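Periplasmic binding protein (Veillonella parvula, PDB 4MO9) probably captures an iron-siderophore complex or a related solute outside the cell membrane and delivers it to an ABC importer. Local coordinates at residues A[41-46]-A[50-55]; A[143-148]-A[161-166]; A[193-198]-A[337-342]. All blocks are in the same frame, centred on the assembly; numbering follows the deposited sequence.

Contact 1 of 3, residues A[41-46]-A[50-55]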
loop_
_atom_site.group_PDB
_atom_site.type_symbol
_atom_site.label_atom_id
_atom_site.label_comp_id
_atom_site.label_asym_id
_atom_site.label_seq_id
_atom_site.Cartn_x
_atom_site.Cartn_y
_atom_site.Cartn_z
ATOM N N VAL A 41 -15.829 -14.105 -5.326
ATOM C CA VAL A 41 -15.560 -12.728 -4.937
ATOM C C VAL A 41 -15.399 -11.833 -6.177
ATOM O O VAL A 41 -14.829 -12.272 -7.181
ATOM C CB VAL A 41 -14.271 -12.670 -4.076
ATOM C CG1 VAL A 41 -13.925 -11.232 -3.678
ATOM C CG2 VAL A 41 -14.408 -13.564 -2.827
ATOM N N VAL A 42 -15.915 -10.601 -6.120
ATOM C CA VAL A 42 -15.586 -9.571 -7.117
ATOM C C VAL A 42 -14.565 -8.614 -6.502
ATOM O O VAL A 42 -14.833 -7.980 -5.474
ATOM C CB VAL A 42 -16.828 -8.769 -7.578
ATOM C CG1 VAL A 42 -16.416 -7.590 -8.453
ATOM C CG2 VAL A 42 -17.807 -9.667 -8.329
ATOM N N LEU A 43 -13.388 -8.526 -7.114
ATOM C CA LEU A 43 -12.313 -7.672 -6.602
ATOM C C LEU A 43 -12.481 -6.211 -6.992
ATOM O O LEU A 43 -12.942 -5.898 -8.095
ATOM C CB LEU A 43 -10.968 -8.150 -7.150
ATOM C CG LEU A 43 -10.594 -9.596 -6.839
ATOM C CD1 LEU A 43 -9.303 -9.979 -7.582
ATOM C CD2 LEU A 43 -10.436 -9.775 -5.333
ATOM N N GLN A 44 -12.078 -5.319 -6.089
ATOM C CA GLN A 44 -11.910 -3.904 -6.391
ATOM C C GLN A 44 -10.591 -3.435 -5.783
ATOM O O GLN A 44 -10.147 -3.986 -4.757
ATOM C CB GLN A 44 -13.055 -3.075 -5.807
ATOM C CG GLN A 44 -14.389 -3.295 -6.472
ATOM C CD GLN A 44 -14.446 -2.711 -7.874
ATOM O OE1 GLN A 44 -14.444 -3.447 -8.866
ATOM N NE2 GLN A 44 -14.528 -1.395 -7.965
ATOM N N TRP A 45 -9.992 -2.424 -6.410
ATOM C CA TRP A 45 -8.727 -1.807 -5.962
ATOM C C TRP A 45 -7.601 -2.808 -5.660
ATOM O O TRP A 45 -6.902 -2.678 -4.650
ATOM C CB TRP A 45 -8.972 -0.909 -4.734
ATOM C CG TRP A 45 -9.630 0.391 -5.073
ATOM C CD1 TRP A 45 -10.248 0.720 -6.259
ATOM C CD2 TRP A 45 -9.732 1.552 -4.230
ATOM N NE1 TRP A 45 -10.723 2.022 -6.195
ATOM C CE2 TRP A 45 -10.421 2.546 -4.964
ATOM C CE3 TRP A 45 -9.305 1.846 -2.930
ATOM C CZ2 TRP A 45 -10.685 3.822 -4.434
ATOM C CZ3 TRP A 45 -9.571 3.112 -2.405
ATOM C CH2 TRP A 45 -10.255 4.083 -3.161
ATOM N N SER A 46 -7.409 -3.791 -6.536
ATOM C CA SER A 46 -6.352 -4.779 -6.335
ATOM C C SER A 46 -4.967 -4.129 -6.289
ATOM O O SER A 46 -4.612 -3.318 -7.156
ATOM C CB SER A 46 -6.419 -5.881 -7.396
ATOM O OG SER A 46 -7.612 -6.629 -7.216
ATOM N N GLY A 50 -7.565 -2.781 -1.714
ATOM C CA GLY A 50 -8.646 -3.750 -1.881
ATOM C C GLY A 50 -8.180 -5.103 -1.353
ATOM O O GLY A 50 -7.029 -5.241 -0.931
ATOM N N PRO A 51 -9.040 -6.123 -1.402
ATOM C CA PRO A 51 -8.707 -7.393 -0.731
ATOM C C PRO A 51 -7.681 -8.284 -1.455
ATOM O O PRO A 51 -7.232 -9.247 -0.842
ATOM C CB PRO A 51 -10.059 -8.113 -0.680
ATOM C CG PRO A 51 -10.768 -7.617 -1.913
ATOM C CD PRO A 51 -10.402 -6.143 -1.972
ATOM N N PHE A 52 -7.307 -7.977 -2.698
ATOM C CA PHE A 52 -6.480 -8.905 -3.493
ATOM C C PHE A 52 -5.286 -9.527 -2.768
ATOM O O PHE A 52 -5.140 -10.755 -2.730
ATOM C CB PHE A 52 -5.991 -8.258 -4.791
ATOM C CG PHE A 52 -5.034 -9.130 -5.561
ATOM C CD1 PHE A 52 -3.660 -8.901 -5.507
ATOM C CD2 PHE A 52 -5.509 -10.196 -6.321
ATOM C CE1 PHE A 52 -2.778 -9.717 -6.206
ATOM C CE2 PHE A 52 -4.631 -11.019 -7.026
ATOM C CZ PHE A 52 -3.259 -10.775 -6.964
ATOM N N PHE A 53 -4.408 -8.697 -2.210
ATOM C CA PHE A 53 -3.227 -9.236 -1.533
ATOM C C PHE A 53 -3.606 -10.039 -0.295
ATOM O O PHE A 53 -2.978 -11.055 0.003
ATOM C CB PHE A 53 -2.255 -8.127 -1.150
ATOM C CG PHE A 53 -1.248 -7.817 -2.220
ATOM C CD1 PHE A 53 -1.180 -6.552 -2.776
ATOM C CD2 PHE A 53 -0.372 -8.794 -2.670
ATOM C CE1 PHE A 53 -0.253 -6.257 -3.765
ATOM C CE2 PHE A 53 0.566 -8.502 -3.659
ATOM C CZ PHE A 53 0.620 -7.238 -4.206
ATOM N N THR A 54 -4.615 -9.586 0.442
ATOM C CA THR A 54 -5.090 -10.366 1.593
ATOM C C THR A 54 -5.639 -11.722 1.153
ATOM O O THR A 54 -5.310 -12.769 1.738
ATOM C CB THR A 54 -6.135 -9.583 2.396
ATOM O OG1 THR A 54 -5.591 -8.289 2.722
ATOM C CG2 THR A 54 -6.507 -10.325 3.683
ATOM N N ILE A 55 -6.463 -11.719 0.110
ATOM C CA ILE A 55 -7.029 -12.972 -0.379
ATOM C C ILE A 55 -5.922 -13.927 -0.838
ATOM O O ILE A 55 -5.948 -15.122 -0.508
ATOM C CB ILE A 55 -8.078 -12.718 -1.488
ATOM C CG1 ILE A 55 -9.269 -11.957 -0.901
ATOM C CG2 ILE A 55 -8.531 -14.019 -2.124
ATOM C CD1 ILE A 55 -10.383 -11.600 -1.928
HETATM O O HOH W 1 -8.815 -6.367 -4.737
#

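Contact 2 of 3, residues A[143-148]-A[161-166]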
loop_
_atom_site.group_PDB
_atom_site.type_symbol
_atom_site.label_atom_id
_atom_site.label_comp_id
_atom_site.label_asym_id
_atom_site.label_seq_id
_atom_site.Cartn_x
_atom_site.Cartn_y
_atom_site.Cartn_z
ATOM N N GLN A 143 -23.399 -9.858 -1.045
ATOM C CA GLN A 143 -23.033 -9.256 0.240
ATOM C C GLN A 143 -21.899 -8.256 0.102
ATOM O O GLN A 143 -20.989 -8.451 -0.708
ATOM C CB GLN A 143 -22.677 -10.338 1.265
ATOM C CG GLN A 143 -23.787 -11.379 1.432
ATOM C CD GLN A 143 -25.124 -10.739 1.751
ATOM O OE1 GLN A 143 -25.257 -10.010 2.739
ATOM N NE2 GLN A 143 -26.123 -10.997 0.908
ATOM N N THR A 144 -21.950 -7.193 0.901
ATOM C CA THR A 144 -20.884 -6.190 0.916
ATOM C C THR A 144 -20.127 -6.304 2.245
ATOM O O THR A 144 -20.754 -6.402 3.318
ATOM C CB THR A 144 -21.473 -4.770 0.812
ATOM O OG1 THR A 144 -22.118 -4.601 -0.462
ATOM C CG2 THR A 144 -20.392 -3.716 0.991
ATOM N N ILE A 145 -18.795 -6.309 2.184
ATOM C CA ILE A 145 -17.971 -6.307 3.389
ATOM C C ILE A 145 -16.970 -5.157 3.314
ATOM O O ILE A 145 -16.097 -5.140 2.431
ATOM C CB ILE A 145 -17.238 -7.660 3.581
ATOM C CG1 ILE A 145 -18.264 -8.783 3.814
ATOM C CG2 ILE A 145 -16.284 -7.601 4.750
ATOM C CD1 ILE A 145 -17.609 -10.153 4.104
ATOM N N TYR A 146 -17.088 -4.180 4.213
ATOM C CA TYR A 146 -16.155 -3.028 4.167
ATOM C C TYR A 146 -14.841 -3.343 4.867
ATOM O O TYR A 146 -14.837 -3.978 5.920
ATOM C CB TYR A 146 -16.796 -1.779 4.780
ATOM C CG TYR A 146 -17.963 -1.274 3.958
ATOM C CD1 TYR A 146 -17.788 -0.926 2.620
ATOM C CD2 TYR A 146 -19.230 -1.151 4.510
ATOM C CE1 TYR A 146 -18.848 -0.475 1.857
ATOM C CE2 TYR A 146 -20.299 -0.702 3.750
ATOM C CZ TYR A 146 -20.094 -0.364 2.426
ATOM O OH TYR A 146 -21.149 0.082 1.662
ATOM N N ILE A 147 -13.729 -2.894 4.285
ATOM C CA ILE A 147 -12.408 -3.089 4.869
ATOM C C ILE A 147 -11.690 -1.732 4.826
ATOM O O ILE A 147 -12.145 -0.808 4.141
ATOM C CB ILE A 147 -11.595 -4.136 4.080
ATOM C CG1 ILE A 147 -11.340 -3.643 2.649
ATOM C CG2 ILE A 147 -12.320 -5.498 4.057
ATOM C CD1 ILE A 147 -10.355 -4.512 1.861
ATOM N N ASP A 148 -10.580 -1.587 5.543
ATOM C CA ASP A 148 -9.957 -0.270 5.597
ATOM C C ASP A 148 -8.491 -0.360 5.991
ATOM O O ASP A 148 -8.137 -0.259 7.176
ATOM C CB ASP A 148 -10.715 0.677 6.547
ATOM C CG ASP A 148 -10.228 2.127 6.453
ATOM O OD1 ASP A 148 -9.435 2.463 5.538
ATOM O OD2 ASP A 148 -10.648 2.957 7.289
ATOM N N ILE A 161 -8.311 -7.799 8.076
ATOM C CA ILE A 161 -7.751 -9.139 7.884
ATOM C C ILE A 161 -8.719 -10.200 8.418
ATOM O O ILE A 161 -8.976 -11.223 7.776
ATOM C CB ILE A 161 -6.398 -9.264 8.604
ATOM C CG1 ILE A 161 -5.365 -8.348 7.931
ATOM C CG2 ILE A 161 -5.902 -10.723 8.618
ATOM C CD1 ILE A 161 -4.071 -8.177 8.728
ATOM N N GLU A 162 -9.251 -9.957 9.604
ATOM C CA GLU A 162 -10.133 -10.916 10.257
ATOM C C GLU A 162 -11.423 -11.113 9.445
ATOM O O GLU A 162 -11.886 -12.256 9.263
ATOM C CB GLU A 162 -10.396 -10.433 11.689
ATOM C CG GLU A 162 -11.556 -11.057 12.442
ATOM C CD GLU A 162 -11.853 -10.273 13.716
ATOM O OE1 GLU A 162 -13.043 -10.020 14.001
ATOM O OE2 GLU A 162 -10.880 -9.884 14.409
ATOM N N ALA A 163 -11.984 -10.015 8.928
ATOM C CA ALA A 163 -13.236 -10.094 8.165
ATOM C C ALA A 163 -13.070 -10.860 6.837
ATOM O O ALA A 163 -13.929 -11.684 6.469
ATOM C CB ALA A 163 -13.810 -8.701 7.918
ATOM N N ILE A 164 -11.977 -10.588 6.128
ATOM C CA ILE A 164 -11.707 -11.253 4.858
ATOM C C ILE A 164 -11.450 -12.739 5.102
ATOM O O ILE A 164 -11.973 -13.599 4.376
ATOM C CB ILE A 164 -10.510 -10.625 4.120
ATOM C CG1 ILE A 164 -10.800 -9.155 3.793
ATOM C CG2 ILE A 164 -10.207 -11.406 2.841
ATOM C CD1 ILE A 164 -9.625 -8.408 3.163
ATOM N N GLY A 165 -10.665 -13.052 6.129
ATOM C CA GLY A 165 -10.421 -14.441 6.480
ATOM C C GLY A 165 -11.686 -15.203 6.848
ATOM O O GLY A 165 -11.892 -16.348 6.407
ATOM N N LYS A 166 -12.543 -14.595 7.666
ATOM C CA LYS A 166 -13.743 -15.297 8.106
ATOM C C LYS A 166 -14.691 -15.510 6.922
ATOM O O LYS A 166 -15.336 -16.559 6.810
ATOM C CB LYS A 166 -14.437 -14.545 9.250
ATOM C CG LYS A 166 -15.563 -15.348 9.905
ATOM C CD LYS A 166 -16.010 -14.716 11.215
ATOM C CE LYS A 166 -16.952 -15.647 11.971
ATOM N NZ LYS A 166 -17.459 -14.987 13.200
#

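Contact 3 of 3, residues A[193-198]-A[337-342]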
loop_
_atom_site.group_PDB
_atom_site.type_symbol
_atom_site.label_atom_id
_atom_site.label_comp_id
_atom_site.label_asym_id
_atom_site.label_seq_id
_atom_site.Cartn_x
_atom_site.Cartn_y
_atom_site.Cartn_z
ATOM N N SER A 193 6.984 5.820 20.700
ATOM C CA SER A 193 6.345 6.586 21.767
ATOM C C SER A 193 7.277 6.825 22.942
ATOM O O SER A 193 7.063 7.752 23.733
ATOM C CB SER A 193 5.058 5.887 22.250
ATOM O OG SER A 193 5.352 4.826 23.157
ATOM N N LYS A 194 8.311 5.995 23.072
ATOM C CA LYS A 194 9.234 6.113 24.201
ATOM C C LYS A 194 10.563 6.783 23.851
ATOM O O LYS A 194 11.410 6.991 24.726
ATOM C CB LYS A 194 9.459 4.746 24.851
ATOM C CG LYS A 194 8.307 4.340 25.753
ATOM C CD LYS A 194 8.050 2.842 25.727
ATOM C CE LYS A 194 6.732 2.523 26.444
ATOM N NZ LYS A 194 6.359 1.084 26.368
ATOM N N ILE A 195 10.734 7.125 22.577
ATOM C CA ILE A 195 11.884 7.911 22.140
ATOM C C ILE A 195 11.599 9.382 22.392
ATOM O O ILE A 195 10.606 9.917 21.883
ATOM C CB ILE A 195 12.184 7.673 20.644
ATOM C CG1 ILE A 195 12.594 6.213 20.437
ATOM C CG2 ILE A 195 13.288 8.622 20.140
ATOM C CD1 ILE A 195 12.787 5.815 18.972
ATOM N N ASN A 196 12.469 10.027 23.176
ATOM C CA ASN A 196 12.315 11.429 23.559
ATOM C C ASN A 196 13.338 12.371 22.883
ATOM O O ASN A 196 13.313 13.584 23.107
ATOM C CB ASN A 196 12.378 11.573 25.093
ATOM C CG ASN A 196 11.273 10.798 25.801
ATOM O OD1 ASN A 196 11.458 10.259 26.906
ATOM N ND2 ASN A 196 10.116 10.731 25.157
ATOM N N LYS A 197 14.216 11.808 22.050
ATOM C CA LYS A 197 15.180 12.598 21.263
ATOM C C LYS A 197 14.455 13.525 20.296
ATOM O O LYS A 197 13.284 13.295 19.980
ATOM C CB LYS A 197 16.078 11.676 20.431
ATOM C CG LYS A 197 17.126 10.936 21.212
ATOM C CD LYS A 197 18.189 10.358 20.298
ATOM C CE LYS A 197 17.602 9.670 19.084
ATOM N NZ LYS A 197 18.655 8.986 18.274
ATOM N N PRO A 198 15.150 14.559 19.791
ATOM C CA PRO A 198 14.478 15.416 18.808
ATOM C C PRO A 198 14.044 14.608 17.583
ATOM O O PRO A 198 14.727 13.637 17.213
ATOM C CB PRO A 198 15.562 16.413 18.416
ATOM C CG PRO A 198 16.475 16.464 19.606
ATOM C CD PRO A 198 16.496 15.056 20.132
ATOM N N GLU A 337 19.722 3.689 15.232
ATOM C CA GLU A 337 20.303 2.992 16.373
ATOM C C GLU A 337 19.243 2.379 17.285
ATOM O O GLU A 337 19.526 1.423 18.014
ATOM C CB GLU A 337 21.213 3.933 17.167
ATOM C CG GLU A 337 22.370 4.501 16.354
ATOM C CD GLU A 337 23.451 3.468 16.053
ATOM O OE1 GLU A 337 24.223 3.682 15.090
ATOM O OE2 GLU A 337 23.537 2.453 16.786
ATOM N N GLU A 338 18.026 2.915 17.243
ATOM C CA GLU A 338 16.946 2.395 18.084
ATOM C C GLU A 338 16.262 1.200 17.440
ATOM O O GLU A 338 15.447 0.533 18.085
ATOM C CB GLU A 338 15.893 3.473 18.380
ATOM C CG GLU A 338 16.329 4.545 19.357
ATOM C CD GLU A 338 17.277 5.548 18.731
ATOM O OE1 GLU A 338 17.436 5.538 17.486
ATOM O OE2 GLU A 338 17.868 6.349 19.483
ATOM N N PHE A 339 16.595 0.932 16.177
ATOM C CA PHE A 339 15.927 -0.118 15.411
ATOM C C PHE A 339 16.877 -1.075 14.680
ATOM O O PHE A 339 16.572 -1.525 13.566
ATOM C CB PHE A 339 14.913 0.495 14.436
ATOM C CG PHE A 339 13.678 1.043 15.110
ATOM C CD1 PHE A 339 12.580 0.232 15.331
ATOM C CD2 PHE A 339 13.626 2.367 15.529
ATOM C CE1 PHE A 339 11.432 0.732 15.959
ATOM C CE2 PHE A 339 12.495 2.882 16.156
ATOM C CZ PHE A 339 11.389 2.060 16.371
ATOM N N LYS A 340 17.998 -1.408 15.324
ATOM C CA LYS A 340 18.973 -2.344 14.758
ATOM C C LYS A 340 18.406 -3.753 14.680
ATOM O O LYS A 340 18.872 -4.574 13.885
ATOM C CB LYS A 340 20.270 -2.363 15.577
ATOM C CG LYS A 340 20.927 -1.004 15.732
ATOM C CD LYS A 340 22.358 -1.108 16.261
ATOM C CE LYS A 340 23.317 -1.600 15.179
ATOM N NZ LYS A 340 24.753 -1.336 15.518
ATOM N N ASP A 341 17.400 -4.028 15.507
ATOM C CA ASP A 341 16.800 -5.354 15.568
ATOM C C ASP A 341 15.655 -5.501 14.567
ATOM O O ASP A 341 14.940 -6.517 14.561
ATOM C CB ASP A 341 16.309 -5.649 16.994
ATOM C CG ASP A 341 15.261 -4.654 17.476
ATOM O OD1 ASP A 341 15.127 -3.576 16.861
ATOM O OD2 ASP A 341 14.567 -4.947 18.477
ATOM N N VAL A 342 15.472 -4.489 13.726
ATOM C CA VAL A 342 14.402 -4.516 12.734
ATOM C C VAL A 342 14.964 -4.507 11.309
ATOM O O VAL A 342 15.879 -3.747 11.017
ATOM C CB VAL A 342 13.426 -3.336 12.957
ATOM C CG1 VAL A 342 12.606 -3.064 11.721
ATOM C CG2 VAL A 342 12.510 -3.629 14.152
HETATM O O HOH W 2 19.166 6.511 16.024
#

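Contact 1 of 3, residues A[41-46]-A[50-55]
F52 meets S46 and L43 along the first half of its side chain. Its CB lies 3.3 Å from S46 OG and 3.6 Å from S46 CB. CG is still beside S46, and the hydroxyl approaches the ring obliquely. CG stands anti to the backbone N (chi1 174°), which carries CD2 to L43 CD1 at 4.0 Å. The rest of the ring leads away from 41-46, and CD1 lies above the rim of the F53 ring. The other methyl of L43, CD2, touches I55 CD1 at 3.9 Å and also P51 CG. I55 CD1 meets V41 CG1 tip to tip.

A water links the two segments. It donates to Q44 O (2.7 Å) and S46 OG and accepts from F52 N. S46 OG also hydrogen-bonds D71 OD1. G50 N donates to W45 O at 3.0 Å, from 42° above the carbonyl plane. A CB on G50 would run into Q44 O. W45 itself touches the bound trimethylamine oxide.

The contact belongs to the beta-alpha-beta unit of strand 41-42, helix 52-59 and strand 67-69. Strand 41-42 lies between strands 67-69 and 118-122. P51, near the start of the helix, and I55 within it also pack on I164 of helix 154-168.

Contact 2 of 3, residues A[143-148]-A[161-166]
The backbone bond from K166 N to E162 O, 2.9 Å long, belongs to the helical turn that brings A163 and I164 to I145 and I147. The contact itself is apolar. Its larger half is I147 against I164, whose side chains cross at about a right angle. I147 CG2 lies 4.0 Å from I164 CG1 and 4.1 Å from I164 CD1. I147 CD1 also reaches I164 CD1, at 4.2 Å. In I147, CG1 sits between the backbone N and the carbonyl carbon (chi1 63°). This leaves CG2 anti to the carbonyl carbon, where it meets the I164 chain. I145 adds a lighter touch, from its CG2 to A163 CB at 4.2 Å.

Strand 143-147 is an outermost strand of the four-stranded parallel sheet, and helix 154-168 follows it in the chain and packs against it. This is the strand-then-helix order of the alpha/beta lobes of periplasmic binding proteins. I145 and I147 point to the helix, while Y146, between them, points away. The Y146 ring has T144 CG2 above one face, and its hydroxyl is hydrogen-bonded to E130 OE2.

The A163 end of the contact is bordered by the small antiparallel sheet: I24 of strand 22-25 touches both I145 and A163. F120 of strand 118-122 touches both I145 and I164.

Contact 3 of 3, residues A[193-198]-A[337-342]
The backbones of 193-198 and 337-342 stay well apart, with I195 CA and E338 CA 8.5 Å from each other, and side chains span the gap. K197 and E338 come from opposite directions and form a salt bridge, K197 NZ to E338 OE2 at 3.0 Å. The amino group meets OE2 on its syn side, 24° out of the carboxylate plane. The E338 chain bends at chi2 (76°), which swings the carboxylate to K197, and K197 bends at chi3.

A water accepts a hydrogen bond from E337 N at 3.0 Å; its bond from K197 NZ is weak. Nearer the backbone of E338, I195 CD1 packs on E338 CG at 3.8 Å and reaches F339 CE2 at 4.1 Å, obliquely to the ring. With an alanine here in place of E338, the K197 amino group would probably be left without its carboxylate, and I195 CD1 without the CG it packs on.

F339 to V342 form a type I beta turn. R191 of helix 171-194 hydrogen-bonds E338 O through NH1 and forms a salt bridge with D341. F339 packs on A331 of helix 324-334, so the loop before helix 344-355 is held against both helices.

From the N terminus, contact 1 closes first, over a short loop of three residues. It ties strand 41-42 to the helix that follows it. Contact 2 comes next and closes a loop of twelve residues between the edge strand 143-147 and helix 154-168. The two serve the same parallel sheet, their centres are about 10 Å apart, and they also touch through T54 on I164 and P51 on I147. Contact 3 lies about 34 Å from contact 2 between centres. It joins the end of helix 171-194 to the loop between helices 324-334 and 344-355, closing 138 residues that include strands 201-206, 259-263 and 310-313 of the other large sheet. All three are in series; none nests or crosses.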